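Local coordinates for MMACHC-like protein (Caenorhabditis elegans, PDB 5UJC) that binds cobalamin and probably catalyses the flavin-dependent reductive decyanation of cyanocobalamin and the glutathione-dependent demethylation of methylcobalamin, at residues D63-A68 against M246-R251; R70-Q75 against Q95-D100; F231-F234 against R239-S242. All coordinates share one frame; numbering follows the deposited sequence.

Contact 1 of 3, residues D63-A68 against M246-R251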
loop_
_atom_site.group_PDB
_atom_site.type_symbol
_atom_site.label_atom_id
_atom_site.label_comp_id
_atom_site.label_asym_id
_atom_site.label_seq_id
_atom_site.Cartn_x
_atom_site.Cartn_y
_atom_site.Cartn_z
ATOM N N ASP A 63 9.182 -7.866 1.847
ATOM C CA ASP A 63 10.464 -7.492 2.436
ATOM C C ASP A 63 10.497 -6.096 3.107
ATOM O O ASP A 63 11.414 -5.820 3.856
ATOM C CB ASP A 63 11.607 -7.621 1.434
ATOM C CG ASP A 63 12.007 -9.069 1.181
ATOM O OD1 ASP A 63 11.626 -9.958 1.958
ATOM O OD2 ASP A 63 12.754 -9.305 0.241
ATOM N N MET A 64 9.479 -5.249 2.882
ATOM C CA MET A 64 9.447 -3.977 3.595
ATOM C C MET A 64 9.480 -4.233 5.092
ATOM O O MET A 64 10.331 -3.701 5.813
ATOM C CB MET A 64 8.220 -3.137 3.232
ATOM C CG MET A 64 8.261 -1.739 3.844
ATOM S SD MET A 64 6.660 -1.118 4.431
ATOM C CE MET A 64 6.300 -2.260 5.796
ATOM N N PHE A 65 8.576 -5.077 5.561
ATOM C CA PHE A 65 8.532 -5.444 6.973
ATOM C C PHE A 65 9.686 -6.411 7.332
ATOM O O PHE A 65 10.381 -6.226 8.340
ATOM C CB PHE A 65 7.168 -6.065 7.287
ATOM C CG PHE A 65 7.003 -6.532 8.705
ATOM C CD1 PHE A 65 7.416 -7.813 9.090
ATOM C CD2 PHE A 65 6.408 -5.715 9.650
ATOM C CE1 PHE A 65 7.180 -8.268 10.372
ATOM C CE2 PHE A 65 6.228 -6.151 10.943
ATOM C CZ PHE A 65 6.589 -7.441 11.296
ATOM N N ASP A 66 9.841 -7.477 6.538
ATOM C CA ASP A 66 10.726 -8.569 6.923
ATOM C C ASP A 66 12.216 -8.211 6.871
ATOM O O ASP A 66 13.006 -8.834 7.557
ATOM C CB ASP A 66 10.447 -9.817 6.089
ATOM C CG ASP A 66 9.088 -10.452 6.404
ATOM O OD1 ASP A 66 8.692 -10.427 7.567
ATOM O OD2 ASP A 66 8.452 -11.047 5.479
ATOM N N VAL A 67 12.574 -7.250 6.027
ATOM C CA VAL A 67 13.958 -6.864 5.850
ATOM C C VAL A 67 14.188 -5.415 6.300
ATOM O O VAL A 67 14.940 -5.168 7.266
ATOM C CB VAL A 67 14.430 -7.059 4.414
ATOM C CG1 VAL A 67 15.884 -6.605 4.252
ATOM C CG2 VAL A 67 14.271 -8.512 3.992
ATOM N N ALA A 68 13.539 -4.462 5.642
ATOM C CA ALA A 68 13.876 -3.032 5.886
ATOM C C ALA A 68 13.445 -2.560 7.288
ATOM O O ALA A 68 14.223 -1.931 8.018
ATOM C CB ALA A 68 13.285 -2.150 4.806
ATOM N N MET A 246 2.521 -11.779 9.260
ATOM C CA MET A 246 1.088 -12.048 9.309
ATOM C C MET A 246 0.558 -11.977 10.760
ATOM O O MET A 246 -0.551 -11.487 11.003
ATOM C CB MET A 246 0.782 -13.376 8.630
ATOM C CG MET A 246 0.933 -13.299 7.123
ATOM S SD MET A 246 0.395 -14.723 6.215
ATOM C CE MET A 246 1.733 -15.805 6.528
ATOM N N GLU A 247 1.369 -12.416 11.735
ATOM C CA GLU A 247 0.957 -12.323 13.123
ATOM C C GLU A 247 0.862 -10.839 13.529
ATOM O O GLU A 247 -0.092 -10.425 14.183
ATOM C CB GLU A 247 1.948 -13.060 14.033
ATOM C CG GLU A 247 1.579 -13.025 15.520
ATOM C CD GLU A 247 0.279 -13.719 15.838
ATOM O OE1 GLU A 247 -0.072 -14.697 15.132
ATOM O OE2 GLU A 247 -0.378 -13.307 16.804
ATOM N N PHE A 248 1.864 -10.060 13.131
ATOM C CA PHE A 248 1.925 -8.639 13.448
ATOM C C PHE A 248 0.676 -7.896 12.915
ATOM O O PHE A 248 -0.034 -7.230 13.670
ATOM C CB PHE A 248 3.219 -8.067 12.851
ATOM C CG PHE A 248 3.465 -6.627 13.155
ATOM C CD1 PHE A 248 3.006 -5.624 12.299
ATOM C CD2 PHE A 248 4.239 -6.255 14.258
ATOM C CE1 PHE A 248 3.300 -4.303 12.545
ATOM C CE2 PHE A 248 4.516 -4.927 14.499
ATOM C CZ PHE A 248 4.057 -3.955 13.636
ATOM N N PHE A 249 0.412 -8.010 11.628
ATOM C CA PHE A 249 -0.692 -7.246 11.039
ATOM C C PHE A 249 -2.058 -7.810 11.370
ATOM O O PHE A 249 -3.059 -7.117 11.246
ATOM C CB PHE A 249 -0.513 -7.090 9.529
ATOM C CG PHE A 249 0.595 -6.129 9.147
ATOM C CD1 PHE A 249 0.588 -4.829 9.604
ATOM C CD2 PHE A 249 1.616 -6.526 8.281
ATOM C CE1 PHE A 249 1.592 -3.943 9.228
ATOM C CE2 PHE A 249 2.608 -5.660 7.907
ATOM C CZ PHE A 249 2.590 -4.346 8.375
ATOM N N GLY A 250 -2.119 -9.042 11.841
ATOM C CA GLY A 250 -3.397 -9.608 12.298
ATOM C C GLY A 250 -3.831 -9.147 13.689
ATOM O O GLY A 250 -4.980 -9.379 14.099
ATOM N N ARG A 251 -2.920 -8.533 14.430
ATOM C CA ARG A 251 -3.182 -8.078 15.792
ATOM C C ARG A 251 -3.519 -6.617 15.828
ATOM O O ARG A 251 -3.019 -5.850 15.021
ATOM C CB ARG A 251 -1.935 -8.264 16.685
ATOM C CG ARG A 251 -1.632 -9.687 17.023
ATOM C CD ARG A 251 -0.450 -9.738 17.913
ATOM N NE ARG A 251 -0.072 -11.097 18.269
ATOM C CZ ARG A 251 0.659 -11.420 19.328
ATOM N NH1 ARG A 251 1.096 -10.469 20.200
ATOM N NH2 ARG A 251 0.952 -12.680 19.537
#
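F65 of helix 62-80 meets F248 and F249 of helix 243-250 in a buried aromatic cluster that joins the two helices. F65 carries the contact. Its CG lies anti to the backbone N (chi1 178°), which carries the ring toward helix 243-250. The far edge of that ring, CE2 and CZ, rests over one face of the F248 ring, with CE2 3.5 Å from F248 CD1. The two planes are tilted by 55°. F249 CE2 comes to the neighbouring CD2 of F65, with the ring centroids 5.6 Å apart. An alanine in place of F248 would probably leave the CE2 and CZ edge of F65 without its partner and let the F65 ring turn more freely. L260 and W263 of helix 257-265 also pack on F65. Next along the chain, D66 bonds through OD1 to S242 OG, just before helix 243-250. The cluster borders the cobalamin site: F249 belongs to the co-methylcobalamin pocket, and its backbone O bonds to the ligand. F248 and F249 touch each other as well: F248 CD1 sits 3.7 Å above the plane of the F249 ring, near its rim.

Contact 2 of 3, residues R70-Q75 against Q95-D100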
loop_
_atom_site.group_PDB
_atom_site.type_symbol
_atom_site.label_atom_id
_atom_site.label_comp_id
_atom_site.label_asym_id
_atom_site.label_seq_id
_atom_site.Cartn_x
_atom_site.Cartn_y
_atom_site.Cartn_z
ATOM N N ARG A 70 12.764 -4.471 9.858
ATOM C CA ARG A 70 13.539 -5.210 10.840
ATOM C C ARG A 70 14.877 -4.507 11.130
ATOM O O ARG A 70 15.260 -4.336 12.296
ATOM C CB ARG A 70 13.748 -6.640 10.398
ATOM C CG ARG A 70 14.557 -7.476 11.381
ATOM C CD ARG A 70 14.477 -8.944 11.052
ATOM N NE ARG A 70 15.253 -9.758 11.975
ATOM C CZ ARG A 70 15.199 -11.077 12.027
ATOM N NH1 ARG A 70 14.391 -11.759 11.207
ATOM N NH2 ARG A 70 15.929 -11.734 12.917
ATOM N N LYS A 71 15.591 -4.090 10.064
ATOM C CA LYS A 71 16.851 -3.359 10.243
ATOM C C LYS A 71 16.633 -2.073 11.060
ATOM O O LYS A 71 17.439 -1.743 11.948
ATOM C CB LYS A 71 17.477 -3.039 8.903
ATOM C CG LYS A 71 18.067 -4.226 8.207
ATOM C CD LYS A 71 18.635 -3.860 6.847
ATOM C CE LYS A 71 18.844 -5.092 5.970
ATOM N NZ LYS A 71 19.348 -4.711 4.614
ATOM N N TRP A 72 15.541 -1.374 10.776
ATOM C CA TRP A 72 15.233 -0.132 11.438
ATOM C C TRP A 72 14.945 -0.378 12.937
ATOM O O TRP A 72 15.436 0.362 13.797
ATOM C CB TRP A 72 14.054 0.546 10.726
ATOM C CG TRP A 72 13.629 1.883 11.294
ATOM C CD1 TRP A 72 13.993 3.137 10.829
ATOM C CD2 TRP A 72 12.625 2.107 12.291
ATOM N NE1 TRP A 72 13.329 4.112 11.533
ATOM C CE2 TRP A 72 12.484 3.525 12.434
ATOM C CE3 TRP A 72 11.857 1.264 13.101
ATOM C CZ2 TRP A 72 11.588 4.106 13.352
ATOM C CZ3 TRP A 72 10.958 1.848 14.017
ATOM C CH2 TRP A 72 10.829 3.259 14.121
ATOM N N VAL A 73 14.185 -1.435 13.245
ATOM C CA VAL A 73 13.867 -1.750 14.641
ATOM C C VAL A 73 15.141 -2.134 15.415
ATOM O O VAL A 73 15.320 -1.730 16.569
ATOM C CB VAL A 73 12.844 -2.882 14.730
ATOM C CG1 VAL A 73 12.715 -3.389 16.143
ATOM C CG2 VAL A 73 11.504 -2.416 14.222
ATOM N N VAL A 74 16.020 -2.894 14.778
ATOM C CA VAL A 74 17.305 -3.255 15.403
ATOM C C VAL A 74 18.083 -1.995 15.756
ATOM O O VAL A 74 18.609 -1.849 16.888
ATOM C CB VAL A 74 18.116 -4.191 14.493
ATOM C CG1 VAL A 74 19.544 -4.359 15.013
ATOM C CG2 VAL A 74 17.424 -5.541 14.416
ATOM N N GLN A 75 18.151 -1.060 14.819
ATOM C CA GLN A 75 18.906 0.163 15.054
ATOM C C GLN A 75 18.253 1.009 16.147
ATOM O O GLN A 75 18.938 1.562 16.998
ATOM C CB GLN A 75 19.019 0.976 13.761
ATOM C CG GLN A 75 19.900 2.214 13.893
ATOM C CD GLN A 75 21.334 1.849 14.253
ATOM O OE1 GLN A 75 21.990 1.111 13.524
ATOM N NE2 GLN A 75 21.816 2.348 15.385
ATOM N N GLN A 95 4.712 3.574 10.830
ATOM C CA GLN A 95 4.642 4.928 10.251
ATOM C C GLN A 95 5.895 5.737 10.520
ATOM O O GLN A 95 6.354 6.490 9.663
ATOM C CB GLN A 95 3.409 5.656 10.768
ATOM C CG GLN A 95 2.155 5.109 10.140
ATOM C CD GLN A 95 0.875 5.659 10.739
ATOM O OE1 GLN A 95 0.884 6.421 11.718
ATOM N NE2 GLN A 95 -0.249 5.258 10.163
ATOM N N SER A 96 6.508 5.505 11.655
ATOM C CA SER A 96 7.772 6.171 11.960
ATOM C C SER A 96 8.891 5.710 10.988
ATOM O O SER A 96 9.659 6.517 10.463
ATOM C CB SER A 96 8.189 5.908 13.426
ATOM O OG SER A 96 7.289 6.515 14.321
ATOM N N PHE A 97 8.966 4.408 10.780
ATOM C CA PHE A 97 9.883 3.815 9.808
ATOM C C PHE A 97 9.632 4.378 8.409
ATOM O O PHE A 97 10.555 4.849 7.759
ATOM C CB PHE A 97 9.733 2.296 9.827
ATOM C CG PHE A 97 10.206 1.620 8.580
ATOM C CD1 PHE A 97 11.549 1.463 8.311
ATOM C CD2 PHE A 97 9.287 1.148 7.667
ATOM C CE1 PHE A 97 11.961 0.819 7.133
ATOM C CE2 PHE A 97 9.676 0.546 6.511
ATOM C CZ PHE A 97 11.005 0.369 6.233
ATOM N N LEU A 98 8.378 4.377 7.970
ATOM C CA LEU A 98 8.072 4.848 6.625
ATOM C C LEU A 98 8.401 6.323 6.482
ATOM O O LEU A 98 8.928 6.751 5.441
ATOM C CB LEU A 98 6.603 4.594 6.302
ATOM C CG LEU A 98 6.247 3.131 6.025
ATOM C CD1 LEU A 98 4.730 2.940 6.045
ATOM C CD2 LEU A 98 6.855 2.661 4.698
ATOM N N GLU A 99 8.109 7.122 7.519
ATOM C CA GLU A 99 8.403 8.563 7.479
ATOM C C GLU A 99 9.912 8.761 7.307
ATOM O O GLU A 99 10.355 9.622 6.543
ATOM C CB GLU A 99 7.910 9.275 8.778
ATOM C CG GLU A 99 6.363 9.455 8.916
ATOM C CD GLU A 99 5.891 9.582 10.408
ATOM O OE1 GLU A 99 6.756 9.866 11.308
ATOM O OE2 GLU A 99 4.659 9.382 10.688
ATOM N N ASP A 100 10.691 7.975 8.037
ATOM C CA ASP A 100 12.144 8.065 7.950
ATOM C C ASP A 100 12.639 7.724 6.550
ATOM O O ASP A 100 13.465 8.445 5.984
ATOM C CB ASP A 100 12.823 7.143 8.966
ATOM C CG ASP A 100 12.854 7.711 10.352
ATOM O OD1 ASP A 100 12.462 8.873 10.538
ATOM O OD2 ASP A 100 13.282 6.970 11.270
#
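W72 of helix 62-80 lays its indole over F97 of helix 93-109 and bonds D100 at its ring edge. The tight part is the W72-F97 pair. F97 CB stands 3.8 Å above the indole plane, over the middle of the ring system. F97 CA makes a CH-pi contact with the five-membered ring of W72, 3.9 Å from its centroid. The phenyl ring of F97 turns its own edge to the indole face, at 73° between planes, in an edge-to-face pair. Its CD1 atom also reaches W72 CB at 3.6 Å. W72 CG is anti to the backbone N, and this carries the indole outward to the other helix. S96 CB touches the benzo end, at CH2 and CZ2, while S96 OG bonds back to S92 O.

At the rim the contact is polar rather than packed, and D100 is partly exposed, as are W72 and S96. There W72 NE1 donates to D100 OD2 over 2.9 Å in an almost straight bond of 168°. The acceptor lies in the indole plane. The oxygen is met on its anti side, somewhat out of the carboxylate plane. This bond helps fix the rotation of the indole. The short axis segments cross at 102° and stay 10.6 Å apart at closest. At this spacing, large side chains such as W72 and F97 fill the interface of two nearly perpendicular helices, here plain helix-helix packing away from the cobalamin.

Contact 3 of 3, residues F231-F234 against R239-S242. With TLA (L(+)-tartaric acid), chain C.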
loop_
_atom_site.group_PDB
_atom_site.type_symbol
_atom_site.label_atom_id
_atom_site.label_comp_id
_atom_site.label_asym_id
_atom_site.label_seq_id
_atom_site.Cartn_x
_atom_site.Cartn_y
_atom_site.Cartn_z
ATOM N N PHE A 231 -6.969 -14.461 2.663
ATOM C CA PHE A 231 -7.270 -13.676 1.479
ATOM C C PHE A 231 -6.009 -13.362 0.671
ATOM O O PHE A 231 -6.079 -13.108 -0.531
ATOM C CB PHE A 231 -8.009 -12.368 1.832
ATOM C CG PHE A 231 -7.121 -11.301 2.490
ATOM C CD1 PHE A 231 -6.892 -11.286 3.866
ATOM C CD2 PHE A 231 -6.516 -10.330 1.716
ATOM C CE1 PHE A 231 -6.100 -10.317 4.432
ATOM C CE2 PHE A 231 -5.732 -9.354 2.278
ATOM C CZ PHE A 231 -5.530 -9.333 3.639
ATOM N N ARG A 232 -4.862 -13.331 1.354
ATOM C CA ARG A 232 -3.632 -12.927 0.683
ATOM C C ARG A 232 -3.142 -13.945 -0.331
ATOM O O ARG A 232 -2.334 -13.605 -1.220
ATOM C CB ARG A 232 -2.527 -12.626 1.700
ATOM C CG ARG A 232 -2.896 -11.578 2.748
ATOM C CD ARG A 232 -1.730 -11.284 3.674
ATOM N NE ARG A 232 -2.108 -10.546 4.864
ATOM C CZ ARG A 232 -2.151 -9.218 4.951
ATOM N NH1 ARG A 232 -1.872 -8.455 3.895
ATOM N NH2 ARG A 232 -2.486 -8.653 6.101
ATOM N N ASP A 233 -3.572 -15.199 -0.168
ATOM C CA ASP A 233 -3.085 -16.285 -1.015
ATOM C C ASP A 233 -3.913 -16.531 -2.261
ATOM O O ASP A 233 -3.607 -17.433 -3.042
ATOM C CB ASP A 233 -2.947 -17.562 -0.184
ATOM C CG ASP A 233 -1.777 -17.518 0.721
ATOM O OD1 ASP A 233 -0.744 -16.936 0.307
ATOM O OD2 ASP A 233 -1.860 -18.075 1.833
ATOM N N PHE A 234 -4.923 -15.698 -2.506
ATOM C CA PHE A 234 -5.607 -15.759 -3.797
ATOM C C PHE A 234 -4.652 -15.314 -4.907
ATOM O O PHE A 234 -3.902 -14.350 -4.735
ATOM C CB PHE A 234 -6.900 -14.961 -3.766
ATOM C CG PHE A 234 -8.003 -15.673 -3.054
ATOM C CD1 PHE A 234 -8.101 -15.612 -1.679
ATOM C CD2 PHE A 234 -8.878 -16.479 -3.748
ATOM C CE1 PHE A 234 -9.077 -16.322 -1.009
ATOM C CE2 PHE A 234 -9.879 -17.168 -3.087
ATOM C CZ PHE A 234 -9.969 -17.101 -1.717
ATOM N N ARG A 239 5.760 -15.460 -3.348
ATOM C CA ARG A 239 6.440 -14.511 -2.479
ATOM C C ARG A 239 5.410 -13.899 -1.527
ATOM O O ARG A 239 4.442 -13.268 -1.959
ATOM C CB ARG A 239 7.162 -13.448 -3.310
ATOM C CG ARG A 239 8.243 -14.037 -4.228
ATOM C CD ARG A 239 8.752 -13.031 -5.244
ATOM N NE ARG A 239 9.582 -12.005 -4.625
ATOM C CZ ARG A 239 9.996 -10.903 -5.242
ATOM N NH1 ARG A 239 9.670 -10.683 -6.507
ATOM N NH2 ARG A 239 10.714 -10.016 -4.590
ATOM N N ARG A 240 5.581 -14.179 -0.230
ATOM C CA ARG A 240 4.535 -13.985 0.759
ATOM C C ARG A 240 5.087 -13.315 2.010
ATOM O O ARG A 240 6.293 -13.335 2.256
ATOM C CB ARG A 240 3.938 -15.359 1.136
ATOM C CG ARG A 240 3.312 -16.082 -0.041
ATOM C CD ARG A 240 2.974 -17.529 0.252
ATOM N NE ARG A 240 1.870 -17.663 1.179
ATOM C CZ ARG A 240 1.965 -18.106 2.431
ATOM N NH1 ARG A 240 3.145 -18.446 2.970
ATOM N NH2 ARG A 240 0.878 -18.193 3.161
ATOM N N TYR A 241 4.208 -12.694 2.779
ATOM C CA TYR A 241 4.552 -12.237 4.117
ATOM C C TYR A 241 5.062 -13.429 4.952
ATOM O O TYR A 241 4.526 -14.534 4.857
ATOM C CB TYR A 241 3.337 -11.677 4.831
ATOM C CG TYR A 241 2.834 -10.265 4.438
ATOM C CD1 TYR A 241 3.411 -9.522 3.422
ATOM C CD2 TYR A 241 1.786 -9.699 5.135
ATOM C CE1 TYR A 241 2.958 -8.229 3.136
ATOM C CE2 TYR A 241 1.350 -8.405 4.883
ATOM C CZ TYR A 241 1.939 -7.675 3.889
ATOM O OH TYR A 241 1.507 -6.375 3.639
ATOM N N SER A 242 6.021 -13.168 5.837
ATOM C CA SER A 242 6.438 -14.152 6.816
ATOM C C SER A 242 5.331 -14.432 7.819
ATOM O O SER A 242 4.375 -13.666 7.962
ATOM C CB SER A 242 7.663 -13.655 7.550
ATOM O OG SER A 242 7.328 -12.575 8.412
HETATM O O1 TLA C . -1.671 -0.832 6.355
HETATM O O11 TLA C . 0.327 -1.594 6.951
HETATM C C1 TLA C . -0.791 -1.751 6.355
HETATM C C2 TLA C . -1.142 -3.028 5.717
HETATM O O2 TLA C . -2.257 -2.981 4.885
HETATM C C3 TLA C . -1.161 -4.143 6.590
HETATM O O3 TLA C . -1.899 -3.852 7.707
HETATM C C4 TLA C . -1.590 -5.389 5.955
HETATM O O4 TLA C . -0.923 -5.888 4.974
HETATM O O41 TLA C . -2.626 -5.921 6.403
#
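R240 grips the carboxylate of D233 side-on with two nitrogens in a salt bridge. R240 NE donates to D233 OD1 at 2.8 Å, almost perfectly straight. R240 NH2 donates to D233 OD2 at 3.0 Å, on that oxygen's syn lone pair. The bend at chi3 of R240 (70°) turns the guanidinium so that both nitrogens meet the acid, and the two flat groups are nearly coplanar. D233 OD1 has a second partner, H183 NE2.

R232 and Y241 form the other polar centre, around a tartrate that probably came from the crystallisation liquor. R232 NH2 donates to tartrate O41 at 2.8 Å, with the oxygen at the guanidinium edge. Tartrate O4 accepts from two donors, R232 NH1 at 2.9 Å and Y241 OH at 2.8 Å. R187 holds the same molecule. R232 is fixed further by S229 OG at NE and G182 O at NH1. Its side chain borders the bound co-methylcobalamin, and the tartrate lies beside both R232 and F249.

Packing closes round the guanidinium. F231 CZ lies over one face, 3.6 Å above the plane, and Y241 CE2 over the opposite face near its rim. The Y241 ring also meets H183 edge-to-face.

Both segments belong to the loop between helices 212-225 and 243-250. F231 and F234 pack on strand 174-176, F234 also reaches helix 212-225, and S242 N-caps helix 243-250 through its OG.

Contacts 1 and 2 share helix 62-80 and have centres about 12 Å apart. A68 O lies 3.7 Å from F97 CE1, where the two contacts touch. Contact 3 lies about 11 Å from contact 1, centre to centre. The bond between D66 OD1 and S242 OG, 2.7 Å long, links these two, and F249 CD2 packs on Y241 CE2 at 3.9 Å. Contacts 2 and 3 do not touch. The cobalamin lies nearest contacts 1 and 3: the side chains of F249 and R232 each come within about 4 Å of it. The side chain of F97 in contact 2 stays about 13 Å away.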